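Local coordinates for protein aminoacyl-tRNA synthetase (Cryptosporidium parvum, PDB 5F9Z) that probably charges its cognate tRNA with proline in an ATP-dependent reaction, and binds an ATP analogue together with the inhibitor halofuginone, at residues A204-K209 with Q414-S419; I420-T425 with K502-F507; T24-W29 with P232-A237. All blocks are in the same frame, centred on the assembly; numbering follows the deposited sequence.

Interaction 1. Residues A204-K209 with Q414-S419; sequences ATPVVK and QRQNES
Q416, on the last turn of helix 393-417, reaches across to the backbone of P206 in the loop that leads into strand 208-211. Its CG stands anti to its own backbone N (chi1 174°) and the chain stays extended, carrying the amide the whole way to the loop. There Q416 NE2 donates to P206 O at 3.0 Å. The bond is somewhat bent, with an N-H...O angle of 147°, and the donor sits above the carbonyl plane, not along a lone pair. The tight part of the contact lies round this amide. The proline ring slides past the glutamine in the reverse direction, with P206 CG 3.6 Å from Q416 NE2. Beside it P206 CB comes within 3.7 Å of Q416 OE1. Proline suits this place because its compact, apolar ring can lie alongside the glutamine chain, while its carbonyl accepts as that of any residue would; A412 and K413 of the same helix also touch it. On the other side the loop packs against helix 181-202, where V207 N bonds to E200. Against this buried pairing stands the partly exposed V208, which has a much smaller share in the contact: through one methyl alone, V208 CG2 touches Q416 OE1 at 3.6 Å. N417, next to Q416 on the helix, is exposed. A single hydrogen bond from a side-chain amide, set among aliphatic carbons, implies a specific link: glutamine supplies a long, uncharged donor that satisfies a buried carbonyl without bringing a charge into the interface.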
ATOM      1  N   ALA A 204       2.863   6.004  -6.366  1.00 21.96           N
ATOM      2  CA  ALA A 204       2.141   6.390  -7.581  1.00 22.82           C
ATOM      3  C   ALA A 204       0.803   5.663  -7.696  1.00 23.62           C
ATOM      4  O   ALA A 204       0.302   5.422  -8.798  1.00 23.83           O
ATOM      5  CB  ALA A 204       2.993   6.156  -8.832  1.00 21.66           C
ATOM      6  N   THR A 205       0.210   5.315  -6.555  1.00 22.95           N
ATOM      7  CA  THR A 205      -1.028   4.552  -6.519  1.00 22.90           C
ATOM      8  C   THR A 205      -2.168   5.450  -6.069  1.00 26.93           C
ATOM      9  O   THR A 205      -2.113   5.999  -4.958  1.00 28.19           O
ATOM     10  CB  THR A 205      -0.892   3.354  -5.581  1.00 20.98           C
ATOM     11  OG1 THR A 205       0.232   2.558  -5.982  1.00 20.22           O
ATOM     12  CG2 THR A 205      -2.151   2.501  -5.623  1.00 21.45           C
ATOM     13  N   PRO A 206      -3.211   5.628  -6.879  1.00 27.59           N
ATOM     14  CA  PRO A 206      -4.310   6.510  -6.473  1.00 26.04           C
ATOM     15  C   PRO A 206      -5.182   5.860  -5.410  1.00 24.38           C
ATOM     16  O   PRO A 206      -5.477   4.664  -5.464  1.00 23.51           O
ATOM     17  CB  PRO A 206      -5.086   6.727  -7.776  1.00 27.73           C
ATOM     18  CG  PRO A 206      -4.834   5.483  -8.559  1.00 28.72           C
ATOM     19  CD  PRO A 206      -3.430   5.047  -8.214  1.00 29.31           C
ATOM     20  N   VAL A 207      -5.588   6.668  -4.429  1.00 24.60           N
ATOM     21  CA  VAL A 207      -6.478   6.231  -3.362  1.00 27.49           C
ATOM     22  C   VAL A 207      -7.527   7.311  -3.136  1.00 29.47           C
ATOM     23  O   VAL A 207      -7.350   8.473  -3.509  1.00 30.75           O
ATOM     24  CB  VAL A 207      -5.728   5.928  -2.044  1.00 26.82           C
ATOM     25  CG1 VAL A 207      -4.797   4.735  -2.218  1.00 25.23           C
ATOM     26  CG2 VAL A 207      -4.955   7.152  -1.577  1.00 26.78           C
ATOM     27  N   VAL A 208      -8.633   6.910  -2.516  1.00 29.93           N
ATOM     28  CA  VAL A 208      -9.750   7.803  -2.232  1.00 30.96           C
ATOM     29  C   VAL A 208      -9.833   7.994  -0.724  1.00 31.16           C
ATOM     30  O   VAL A 208     -10.086   7.037   0.018  1.00 30.68           O
ATOM     31  CB  VAL A 208     -11.072   7.257  -2.792  1.00 31.20           C
ATOM     32  CG1 VAL A 208     -12.227   8.172  -2.415  1.00 31.28           C
ATOM     33  CG2 VAL A 208     -10.983   7.101  -4.302  1.00 31.43           C
ATOM     34  N   LYS A 209      -9.615   9.227  -0.272  1.00 31.74           N
ATOM     35  CA  LYS A 209      -9.751   9.549   1.140  1.00 30.80           C
ATOM     36  C   LYS A 209     -11.222   9.679   1.507  1.00 32.10           C
ATOM     37  O   LYS A 209     -12.012  10.275   0.770  1.00 33.54           O
ATOM     38  CB  LYS A 209      -9.009  10.844   1.471  1.00 30.86           C
ATOM     39  CG  LYS A 209      -7.497  10.727   1.373  1.00 29.68           C
ATOM     40  CD  LYS A 209      -6.791  11.993   1.827  1.00 32.19           C
ATOM     41  CE  LYS A 209      -6.950  13.113   0.816  1.00 36.13           C
ATOM     42  NZ  LYS A 209      -5.982  14.216   1.069  1.00 37.36           N
ATOM     43  N   GLN A 414      -6.491   7.832 -14.176  1.00 32.21           N
ATOM     44  CA  GLN A 414      -7.569   7.757 -15.156  1.00 34.02           C
ATOM     45  C   GLN A 414      -8.139   6.350 -15.278  1.00 34.03           C
ATOM     46  O   GLN A 414      -9.273   6.193 -15.743  1.00 35.25           O
ATOM     47  CB  GLN A 414      -7.093   8.267 -16.521  1.00 34.36           C
ATOM     48  CG  GLN A 414      -5.890   7.548 -17.104  1.00 35.07           C
ATOM     49  CD  GLN A 414      -5.361   8.233 -18.352  1.00 37.28           C
ATOM     50  OE1 GLN A 414      -5.949   9.196 -18.843  1.00 37.77           O
ATOM     51  NE2 GLN A 414      -4.244   7.739 -18.870  1.00 37.24           N
ATOM     52  N   ARG A 415      -7.389   5.325 -14.867  1.00 33.27           N
ATOM     53  CA  ARG A 415      -7.966   3.990 -14.762  1.00 33.92           C
ATOM     54  C   ARG A 415      -8.873   3.865 -13.545  1.00 33.69           C
ATOM     55  O   ARG A 415      -9.860   3.121 -13.587  1.00 34.84           O
ATOM     56  CB  ARG A 415      -6.862   2.929 -14.708  1.00 33.84           C
ATOM     57  CG  ARG A 415      -6.515   2.339 -16.066  1.00 36.50           C
ATOM     58  CD  ARG A 415      -5.561   1.156 -15.957  1.00 37.84           C
ATOM     59  NE  ARG A 415      -4.187   1.570 -15.686  1.00 39.12           N
ATOM     60  CZ  ARG A 415      -3.570   1.408 -14.519  1.00 42.32           C
ATOM     61  NH1 ARG A 415      -4.202   0.833 -13.504  1.00 43.84           N
ATOM     62  NH2 ARG A 415      -2.316   1.816 -14.369  1.00 41.54           N
ATOM     63  N   GLN A 416      -8.564   4.580 -12.460  1.00 31.53           N
ATOM     64  CA  GLN A 416      -9.428   4.555 -11.286  1.00 32.01           C
ATOM     65  C   GLN A 416     -10.677   5.403 -11.492  1.00 32.58           C
ATOM     66  O   GLN A 416     -11.766   5.028 -11.040  1.00 32.77           O
ATOM     67  CB  GLN A 416      -8.657   5.030 -10.054  1.00 32.37           C
ATOM     68  CG  GLN A 416      -9.513   5.172  -8.803  1.00 35.23           C
ATOM     69  CD  GLN A 416      -8.691   5.410  -7.554  1.00 36.77           C
ATOM     70  OE1 GLN A 416      -8.706   6.501  -6.984  1.00 35.69           O
ATOM     71  NE2 GLN A 416      -7.970   4.384  -7.115  1.00 37.58           N
ATOM     72  N   ASN A 417     -10.542   6.546 -12.171  1.00 33.03           N
ATOM     73  CA  ASN A 417     -11.699   7.402 -12.411  1.00 33.60           C
ATOM     74  C   ASN A 417     -12.731   6.706 -13.289  1.00 32.64           C
ATOM     75  O   ASN A 417     -13.939   6.833 -13.060  1.00 34.18           O
ATOM     76  CB  ASN A 417     -11.258   8.722 -13.045  1.00 34.85           C
ATOM     77  CG  ASN A 417     -10.372   9.542 -12.126  1.00 36.94           C
ATOM     78  OD1 ASN A 417     -10.382   9.357 -10.909  1.00 37.70           O
ATOM     79  ND2 ASN A 417      -9.603  10.455 -12.706  1.00 38.10           N
ATOM     80  N   GLU A 418     -12.276   5.960 -14.298  1.00 31.89           N
ATOM     81  CA  GLU A 418     -13.204   5.224 -15.149  1.00 35.45           C
ATOM     82  C   GLU A 418     -13.788   4.002 -14.456  1.00 35.21           C
ATOM     83  O   GLU A 418     -14.735   3.406 -14.982  1.00 36.26           O
ATOM     84  CB  GLU A 418     -12.512   4.801 -16.448  1.00 37.65           C
ATOM     85  CG  GLU A 418     -11.513   3.669 -16.289  1.00 39.46           C
ATOM     86  CD  GLU A 418     -10.835   3.303 -17.596  1.00 42.07           C
ATOM     87  OE1 GLU A 418      -9.805   2.598 -17.557  1.00 41.53           O
ATOM     88  OE2 GLU A 418     -11.330   3.723 -18.663  1.00 45.50           O
ATOM     89  N   SER A 419     -13.256   3.618 -13.298  1.00 34.04           N
ATOM     90  CA  SER A 419     -13.792   2.514 -12.515  1.00 34.42           C
ATOM     91  C   SER A 419     -14.861   2.955 -11.526  1.00 34.35           C
ATOM     92  O   SER A 419     -15.413   2.111 -10.813  1.00 34.71           O
ATOM     93  CB  SER A 419     -12.661   1.803 -11.763  1.00 34.22           C
ATOM     94  OG  SER A 419     -11.730   1.225 -12.660  1.00 35.86           O
TER

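Interaction 2. Residues I420-T425 with K502-F507; sequences IIRVDT and KKFTLF
R422 CG lies anti to the backbone N (chi1 173°), and every later bond as far as NE is extended, so the guanidinium is carried out to the ring of F504. F504 turns its own CG anti to the carbonyl carbon (chi1 -74°), which sends the ring toward the arginine. The two flat groups meet nearly at right angles, their planes 81° apart. It is the rim of the ring that faces the guanidinium: F504 CE2 lies over one face of that group, displaced toward its border, and R422 NH2 approaches F504 CZ at 3.5 Å. Phenylalanine thus presents C-H groups to the cation here and not its pi face; the cation-pi partner of R422 is F485, whose ring also meets that of F504.

These residues belong to the C-terminal domain of the synthetase, which carries the four-cysteine zinc site, with the metal about 12 Å from the F504 side chain. Strands 420-422 and 503-508 are not direct neighbours in its sheet. Strand 438-443 runs between them, parallel to the first and antiparallel to the second, and the side chains bridge over it on one face, where I420 touches M438 and I440 while F504 touches P442.

D424 holds the guanidinium from its edge. D424 OD1 lies in the guanidinium plane and accepts from both R422 NE, at 3.0 Å, and R422 NH2, at 3.1 Å, a side-on salt bridge in which one carboxylate oxygen takes two N-H groups on its syn side. The pairing limits the rotation of the group and probably offsets its charge beside the aromatic rings. Farther along, I420 CG2 meets L506 CD1 at 3.8 Å, crossing at about a right angle above the middle strand, which branched apolar chains can span without polar partners.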
ATOM      1  N   ILE A 420     -15.164   4.249 -11.464  1.00 33.94           N
ATOM      2  CA  ILE A 420     -16.160   4.792 -10.549  1.00 34.35           C
ATOM      3  C   ILE A 420     -17.354   5.231 -11.385  1.00 36.89           C
ATOM      4  O   ILE A 420     -17.267   6.201 -12.148  1.00 39.65           O
ATOM      5  CB  ILE A 420     -15.600   5.956  -9.721  1.00 31.94           C
ATOM      6  CG1 ILE A 420     -14.316   5.532  -9.008  1.00 29.93           C
ATOM      7  CG2 ILE A 420     -16.626   6.429  -8.710  1.00 31.86           C
ATOM      8  CD1 ILE A 420     -13.698   6.621  -8.159  1.00 29.35           C
ATOM      9  N   ILE A 421     -18.471   4.521 -11.245  1.00 36.49           N
ATOM     10  CA  ILE A 421     -19.689   4.790 -12.000  1.00 37.17           C
ATOM     11  C   ILE A 421     -20.753   5.294 -11.037  1.00 37.42           C
ATOM     12  O   ILE A 421     -20.952   4.713  -9.963  1.00 36.31           O
ATOM     13  CB  ILE A 421     -20.174   3.537 -12.749  1.00 37.12           C
ATOM     14  CG1 ILE A 421     -19.082   3.021 -13.690  1.00 36.49           C
ATOM     15  CG2 ILE A 421     -21.452   3.833 -13.520  1.00 38.65           C
ATOM     16  CD1 ILE A 421     -18.640   4.031 -14.726  1.00 36.17           C
ATOM     17  N   ARG A 422     -21.435   6.371 -11.419  1.00 39.45           N
ATOM     18  CA  ARG A 422     -22.498   6.938 -10.603  1.00 40.38           C
ATOM     19  C   ARG A 422     -23.819   6.243 -10.903  1.00 43.52           C
ATOM     20  O   ARG A 422     -24.242   6.170 -12.062  1.00 45.59           O
ATOM     21  CB  ARG A 422     -22.636   8.442 -10.843  1.00 39.63           C
ATOM     22  CG  ARG A 422     -23.842   9.043 -10.136  1.00 40.23           C
ATOM     23  CD  ARG A 422     -23.951  10.543 -10.335  1.00 40.72           C
ATOM     24  NE  ARG A 422     -25.137  11.076  -9.671  1.00 41.27           N
ATOM     25  CZ  ARG A 422     -25.420  12.369  -9.560  1.00 40.40           C
ATOM     26  NH1 ARG A 422     -24.598  13.277 -10.068  1.00 39.64           N
ATOM     27  NH2 ARG A 422     -26.524  12.756  -8.935  1.00 41.42           N
ATOM     28  N   VAL A 423     -24.465   5.736  -9.856  1.00 43.84           N
ATOM     29  CA  VAL A 423     -25.778   5.113  -9.954  1.00 45.51           C
ATOM     30  C   VAL A 423     -26.681   5.753  -8.912  1.00 46.90           C
ATOM     31  O   VAL A 423     -26.339   5.786  -7.725  1.00 47.01           O
ATOM     32  CB  VAL A 423     -25.707   3.587  -9.748  1.00 44.55           C
ATOM     33  N   ASP A 424     -27.827   6.267  -9.353  1.00 48.47           N
ATOM     34  CA  ASP A 424     -28.772   6.921  -8.457  1.00 49.52           C
ATOM     35  C   ASP A 424     -29.909   6.008  -8.017  1.00 48.62           C
ATOM     36  O   ASP A 424     -30.641   6.365  -7.088  1.00 47.93           O
ATOM     37  CB  ASP A 424     -29.350   8.175  -9.124  1.00 53.30           C
ATOM     38  CG  ASP A 424     -28.274   9.143  -9.574  1.00 55.73           C
ATOM     39  OD1 ASP A 424     -27.808   9.947  -8.739  1.00 56.06           O
ATOM     40  OD2 ASP A 424     -27.894   9.100 -10.762  1.00 57.25           O
ATOM     41  N   THR A 425     -30.075   4.854  -8.658  1.00 48.84           N
ATOM     42  CA  THR A 425     -31.092   3.883  -8.284  1.00 50.58           C
ATOM     43  C   THR A 425     -30.459   2.500  -8.213  1.00 51.73           C
ATOM     44  O   THR A 425     -29.440   2.228  -8.851  1.00 52.87           O
ATOM     45  CB  THR A 425     -32.266   3.873  -9.274  1.00 50.53           C
ATOM     46  OG1 THR A 425     -31.772   3.662 -10.603  1.00 51.28           O
ATOM     47  CG2 THR A 425     -33.025   5.192  -9.222  1.00 50.33           C
ATOM     48  N   LYS A 502     -27.764  11.661   2.500  1.00 49.24           N
ATOM     49  CA  LYS A 502     -26.919  12.637   3.179  1.00 48.46           C
ATOM     50  C   LYS A 502     -25.798  13.122   2.268  1.00 47.24           C
ATOM     51  O   LYS A 502     -25.623  14.330   2.076  1.00 48.86           O
ATOM     52  CB  LYS A 502     -26.350  12.034   4.465  1.00 48.35           C
ATOM     53  CG  LYS A 502     -27.379  11.863   5.572  1.00 50.19           C
ATOM     54  CD  LYS A 502     -26.772  11.212   6.802  1.00 50.67           C
ATOM     55  CE  LYS A 502     -27.700  11.331   7.999  1.00 52.88           C
ATOM     56  NZ  LYS A 502     -29.066  10.817   7.700  1.00 53.92           N
ATOM     57  N   LYS A 503     -25.035  12.195   1.702  1.00 46.00           N
ATOM     58  CA  LYS A 503     -23.959  12.518   0.771  1.00 43.25           C
ATOM     59  C   LYS A 503     -23.907  11.408  -0.276  1.00 40.87           C
ATOM     60  O   LYS A 503     -24.850  10.624  -0.428  1.00 40.47           O
ATOM     61  CB  LYS A 503     -22.622  12.683   1.513  1.00 42.51           C
ATOM     62  CG  LYS A 503     -22.494  13.964   2.324  1.00 44.76           C
ATOM     63  CD  LYS A 503     -21.200  13.988   3.125  1.00 43.58           C
ATOM     64  CE  LYS A 503     -21.170  12.877   4.161  1.00 43.40           C
ATOM     65  NZ  LYS A 503     -22.303  12.978   5.121  1.00 45.69           N
ATOM     66  N   PHE A 504     -22.801  11.336  -1.007  1.00 39.73           N
ATOM     67  CA  PHE A 504     -22.521  10.231  -1.910  1.00 38.14           C
ATOM     68  C   PHE A 504     -21.457   9.339  -1.286  1.00 36.26           C
ATOM     69  O   PHE A 504     -20.481   9.831  -0.714  1.00 35.85           O
ATOM     70  CB  PHE A 504     -22.055  10.735  -3.279  1.00 39.48           C
ATOM     71  CG  PHE A 504     -23.153  11.329  -4.116  1.00 43.73           C
ATOM     72  CD1 PHE A 504     -23.650  12.593  -3.840  1.00 46.03           C
ATOM     73  CD2 PHE A 504     -23.676  10.628  -5.191  1.00 44.56           C
ATOM     74  CE1 PHE A 504     -24.656  13.141  -4.613  1.00 47.63           C
ATOM     75  CE2 PHE A 504     -24.680  11.173  -5.968  1.00 46.46           C
ATOM     76  CZ  PHE A 504     -25.171  12.430  -5.679  1.00 47.86           C
ATOM     77  N   THR A 505     -21.654   8.028  -1.393  1.00 35.74           N
ATOM     78  CA  THR A 505     -20.769   7.047  -0.781  1.00 33.92           C
ATOM     79  C   THR A 505     -20.249   6.085  -1.839  1.00 32.59           C
ATOM     80  O   THR A 505     -20.994   5.664  -2.730  1.00 33.17           O
ATOM     81  CB  THR A 505     -21.493   6.275   0.333  1.00 35.40           C
ATOM     82  OG1 THR A 505     -21.847   7.178   1.388  1.00 37.53           O
ATOM     83  CG2 THR A 505     -20.609   5.171   0.901  1.00 35.04           C
ATOM     84  N   LEU A 506     -18.964   5.750  -1.741  1.00 31.24           N
ATOM     85  CA  LEU A 506     -18.334   4.821  -2.670  1.00 30.42           C
ATOM     86  C   LEU A 506     -18.634   3.388  -2.243  1.00 31.62           C
ATOM     87  O   LEU A 506     -18.298   2.983  -1.125  1.00 34.41           O
ATOM     88  CB  LEU A 506     -16.828   5.070  -2.717  1.00 30.12           C
ATOM     89  CG  LEU A 506     -16.040   4.434  -3.862  1.00 31.05           C
ATOM     90  CD1 LEU A 506     -16.527   4.965  -5.201  1.00 29.84           C
ATOM     91  CD2 LEU A 506     -14.551   4.692  -3.689  1.00 31.34           C
ATOM     92  N   PHE A 507     -19.270   2.625  -3.127  1.00 30.47           N
ATOM     93  CA  PHE A 507     -19.631   1.239  -2.869  1.00 31.40           C
ATOM     94  C   PHE A 507     -18.859   0.306  -3.793  1.00 32.55           C
ATOM     95  O   PHE A 507     -18.309   0.720  -4.817  1.00 32.95           O
ATOM     96  CB  PHE A 507     -21.136   1.013  -3.056  1.00 31.91           C
ATOM     97  CG  PHE A 507     -21.982   1.595  -1.962  1.00 32.78           C
ATOM     98  CD1 PHE A 507     -22.439   2.900  -2.040  1.00 33.44           C
ATOM     99  CD2 PHE A 507     -22.331   0.831  -0.861  1.00 32.96           C
ATOM    100  CE1 PHE A 507     -23.222   3.436  -1.035  1.00 35.17           C
ATOM    101  CE2 PHE A 507     -23.113   1.360   0.148  1.00 34.50           C
ATOM    102  CZ  PHE A 507     -23.559   2.664   0.061  1.00 35.55           C
TER

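Interaction 3. Residues T24-W29 with P232-A237; sequences TSFADW and PEIGRA
The turn of the beta hairpin formed by strands 223-231 and 236-247, part of the antiparallel framework of the class II core, offers E233 and I234 to F26 at the start of helix 26-36. G235 and R236 both face I231 here, a G1 beta bulge, and G235 takes the positive phi (62°) that glycine accepts readily. F26 sets its CG anti to the backbone N (chi1 -177°), which sends the ring from the first helical turn to the hairpin. Both partners come from the same side of the ring plane. F26 CD1 lies 3.5 Å from E233 CB, and F26 CE1 follows at 3.8 Å from E233 CB. Nearby, F26 CD2 meets I234 CG2 at 3.5 Å. The approach is oblique in each case, and both side chains cross the phenylalanine at about a right angle. I234 brings its methyl branch to the ring by placing CG2 anti to the carbonyl carbon.

The glutamate takes part through its aliphatic base. Its chain bends at chi2 (75°) and leaves the carboxylate almost parallel to the ring plane. I231 also touches F26, and I234 packs on Y511 at the chain terminus. Phenylalanine suits the place because its broad apolar ring can meet the E233 methylene and the I234 methyl together. No hydrogen bond joins the two segments themselves: the contact probably rests on van der Waals packing and burial of apolar surface, with the glutamate lending methylenes to the interface while its carboxylate is left to a long, weak ion pair with K22.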
ATOM      1  N   THR A  24      -6.926 -11.374 -18.271  1.00 38.46           N
ATOM      2  CA  THR A  24      -7.697 -12.610 -18.362  1.00 44.73           C
ATOM      3  C   THR A  24      -7.254 -13.672 -17.363  1.00 42.06           C
ATOM      4  O   THR A  24      -8.051 -14.558 -17.033  1.00 43.61           O
ATOM      5  CB  THR A  24      -7.621 -13.181 -19.780  1.00 41.96           C
ATOM      6  OG1 THR A  24      -6.254 -13.425 -20.127  1.00 41.26           O
ATOM      7  CG2 THR A  24      -8.228 -12.209 -20.780  1.00 46.77           C
ATOM      8  N   SER A  25      -6.008 -13.613 -16.875  1.00 39.58           N
ATOM      9  CA  SER A  25      -5.491 -14.578 -15.907  1.00 37.39           C
ATOM     10  C   SER A  25      -4.727 -13.804 -14.828  1.00 34.75           C
ATOM     11  O   SER A  25      -3.507 -13.899 -14.696  1.00 34.03           O
ATOM     12  CB  SER A  25      -4.608 -15.630 -16.583  1.00 38.93           C
ATOM     13  OG  SER A  25      -4.262 -16.664 -15.680  1.00 39.43           O
ATOM     14  N   PHE A  26      -5.470 -13.032 -14.032  1.00 35.35           N
ATOM     15  CA  PHE A  26      -4.848 -12.102 -13.093  1.00 35.57           C
ATOM     16  C   PHE A  26      -4.105 -12.830 -11.980  1.00 34.62           C
ATOM     17  O   PHE A  26      -2.984 -12.447 -11.625  1.00 33.24           O
ATOM     18  CB  PHE A  26      -5.906 -11.168 -12.508  1.00 36.75           C
ATOM     19  CG  PHE A  26      -5.349 -10.131 -11.576  1.00 35.64           C
ATOM     20  CD1 PHE A  26      -4.820  -8.951 -12.071  1.00 34.92           C
ATOM     21  CD2 PHE A  26      -5.356 -10.333 -10.206  1.00 35.91           C
ATOM     22  CE1 PHE A  26      -4.309  -7.992 -11.219  1.00 34.80           C
ATOM     23  CE2 PHE A  26      -4.845  -9.379  -9.348  1.00 34.85           C
ATOM     24  CZ  PHE A  26      -4.321  -8.207  -9.855  1.00 34.43           C
ATOM     25  N   ALA A  27      -4.718 -13.869 -11.406  1.00 36.29           N
ATOM     26  CA  ALA A  27      -4.084 -14.578 -10.298  1.00 34.07           C
ATOM     27  C   ALA A  27      -2.759 -15.197 -10.723  1.00 35.44           C
ATOM     28  O   ALA A  27      -1.757 -15.094 -10.004  1.00 36.25           O
ATOM     29  CB  ALA A  27      -5.026 -15.650  -9.750  1.00 33.78           C
ATOM     30  N   ASP A  28      -2.731 -15.839 -11.892  1.00 36.12           N
ATOM     31  CA  ASP A  28      -1.486 -16.415 -12.386  1.00 35.20           C
ATOM     32  C   ASP A  28      -0.494 -15.326 -12.777  1.00 33.31           C
ATOM     33  O   ASP A  28       0.718 -15.487 -12.593  1.00 32.28           O
ATOM     34  CB  ASP A  28      -1.770 -17.342 -13.568  1.00 39.06           C
ATOM     35  CG  ASP A  28      -0.547 -18.120 -14.009  1.00 41.60           C
ATOM     36  OD1 ASP A  28       0.384 -18.283 -13.192  1.00 40.77           O
ATOM     37  OD2 ASP A  28      -0.518 -18.575 -15.172  1.00 44.44           O
ATOM     38  N   TRP A  29      -0.990 -14.207 -13.315  1.00 33.48           N
ATOM     39  CA  TRP A  29      -0.108 -13.088 -13.632  1.00 32.58           C
ATOM     40  C   TRP A  29       0.549 -12.534 -12.376  1.00 31.24           C
ATOM     41  O   TRP A  29       1.754 -12.256 -12.366  1.00 22.87           O
ATOM     42  CB  TRP A  29      -0.890 -11.988 -14.353  1.00 26.79           C
ATOM     43  CG  TRP A  29      -0.107 -10.720 -14.543  1.00 32.12           C
ATOM     44  CD1 TRP A  29       0.678 -10.394 -15.611  1.00 34.05           C
ATOM     45  CD2 TRP A  29      -0.035  -9.608 -13.640  1.00 30.39           C
ATOM     46  NE1 TRP A  29       1.233  -9.150 -15.428  1.00 28.37           N
ATOM     47  CE2 TRP A  29       0.813  -8.647 -14.226  1.00 30.85           C
ATOM     48  CE3 TRP A  29      -0.603  -9.333 -12.392  1.00 29.38           C
ATOM     49  CZ2 TRP A  29       1.107  -7.434 -13.607  1.00 30.36           C
ATOM     50  CZ3 TRP A  29      -0.309  -8.128 -11.778  1.00 23.96           C
ATOM     51  CH2 TRP A  29       0.537  -7.194 -12.386  1.00 24.86           C
ATOM     52  N   PRO A 232      -8.766  -2.794 -10.835  1.00 30.33           N
ATOM     53  CA  PRO A 232      -9.792  -2.976 -11.876  1.00 32.03           C
ATOM     54  C   PRO A 232      -9.825  -4.371 -12.474  1.00 36.02           C
ATOM     55  O   PRO A 232     -10.906  -4.851 -12.836  1.00 38.22           O
ATOM     56  CB  PRO A 232      -9.409  -1.925 -12.930  1.00 30.40           C
ATOM     57  CG  PRO A 232      -8.573  -0.923 -12.195  1.00 30.36           C
ATOM     58  CD  PRO A 232      -7.825  -1.710 -11.164  1.00 28.76           C
ATOM     59  N   GLU A 233      -8.675  -5.043 -12.582  1.00 37.52           N
ATOM     60  CA  GLU A 233      -8.623  -6.330 -13.269  1.00 40.07           C
ATOM     61  C   GLU A 233      -9.425  -7.409 -12.554  1.00 41.24           C
ATOM     62  O   GLU A 233      -9.769  -8.421 -13.175  1.00 42.98           O
ATOM     63  CB  GLU A 233      -7.171  -6.781 -13.437  1.00 40.29           C
ATOM     64  CG  GLU A 233      -6.371  -5.972 -14.457  1.00 41.01           C
ATOM     65  CD  GLU A 233      -5.978  -4.597 -13.949  1.00 40.90           C
ATOM     66  OE1 GLU A 233      -6.103  -4.350 -12.732  1.00 40.68           O
ATOM     67  OE2 GLU A 233      -5.545  -3.761 -14.769  1.00 41.59           O
ATOM     68  N   ILE A 234      -9.727  -7.227 -11.270  1.00 40.18           N
ATOM     69  CA  ILE A 234     -10.611  -8.125 -10.539  1.00 41.54           C
ATOM     70  C   ILE A 234     -11.820  -7.408  -9.963  1.00 42.16           C
ATOM     71  O   ILE A 234     -12.658  -8.050  -9.321  1.00 41.99           O
ATOM     72  CB  ILE A 234      -9.860  -8.879  -9.423  1.00 41.66           C
ATOM     73  CG1 ILE A 234      -9.243  -7.894  -8.431  1.00 40.37           C
ATOM     74  CG2 ILE A 234      -8.802  -9.792 -10.016  1.00 42.64           C
ATOM     75  CD1 ILE A 234      -8.511  -8.565  -7.302  1.00 40.51           C
ATOM     76  N   GLY A 235     -11.936  -6.098 -10.168  1.00 42.43           N
ATOM     77  CA  GLY A 235     -13.107  -5.362  -9.726  1.00 42.21           C
ATOM     78  C   GLY A 235     -13.332  -5.374  -8.232  1.00 40.15           C
ATOM     79  O   GLY A 235     -14.483  -5.373  -7.785  1.00 40.58           O
ATOM     80  N   ARG A 236     -12.262  -5.380  -7.443  1.00 38.01           N
ATOM     81  CA  ARG A 236     -12.374  -5.420  -5.992  1.00 39.14           C
ATOM     82  C   ARG A 236     -11.568  -4.285  -5.385  1.00 37.35           C
ATOM     83  O   ARG A 236     -10.394  -4.099  -5.724  1.00 37.99           O
ATOM     84  CB  ARG A 236     -11.904  -6.767  -5.433  1.00 42.76           C
ATOM     85  CG  ARG A 236     -12.750  -7.935  -5.902  1.00 47.40           C
ATOM     86  CD  ARG A 236     -12.694  -9.101  -4.933  1.00 49.99           C
ATOM     87  NE  ARG A 236     -14.033  -9.555  -4.573  1.00 53.04           N
ATOM     88  CZ  ARG A 236     -14.795 -10.323  -5.346  1.00 56.55           C
ATOM     89  NH1 ARG A 236     -14.351 -10.728  -6.528  1.00 57.66           N
ATOM     90  NH2 ARG A 236     -16.003 -10.686  -4.939  1.00 58.43           N
ATOM     91  N   ALA A 237     -12.201  -3.527  -4.497  1.00 34.99           N
ATOM     92  CA  ALA A 237     -11.499  -2.487  -3.771  1.00 32.50           C
ATOM     93  C   ALA A 237     -10.584  -3.109  -2.721  1.00 30.26           C
ATOM     94  O   ALA A 237     -10.663  -4.300  -2.408  1.00 31.41           O
ATOM     95  CB  ALA A 237     -12.488  -1.527  -3.113  1.00 34.24           C
TER

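In the fold
The class II core and the C-terminal domain are joined where strand 208-211, entered from the loop of interaction 1, pairs antiparallel with strand 475-480, itself a neighbour of strand 503-508 in interaction 2. Along the chain, interactions 3 and 1 cross, their segments alternating, whereas interaction 2 opens after both have closed. The centre of interaction 1 is about 16 Å from those of the other two, whose centres lie about 23 Å apart. Helix 393-417 leads into strand 420-422, and S419 OG packs against P232 CG at 3.8 Å. Residues 414-419 thus touch the core at P206 and P232 and lead into the zinc-bearing domain, while helix 26-36 meets the neighbouring hairpin turn.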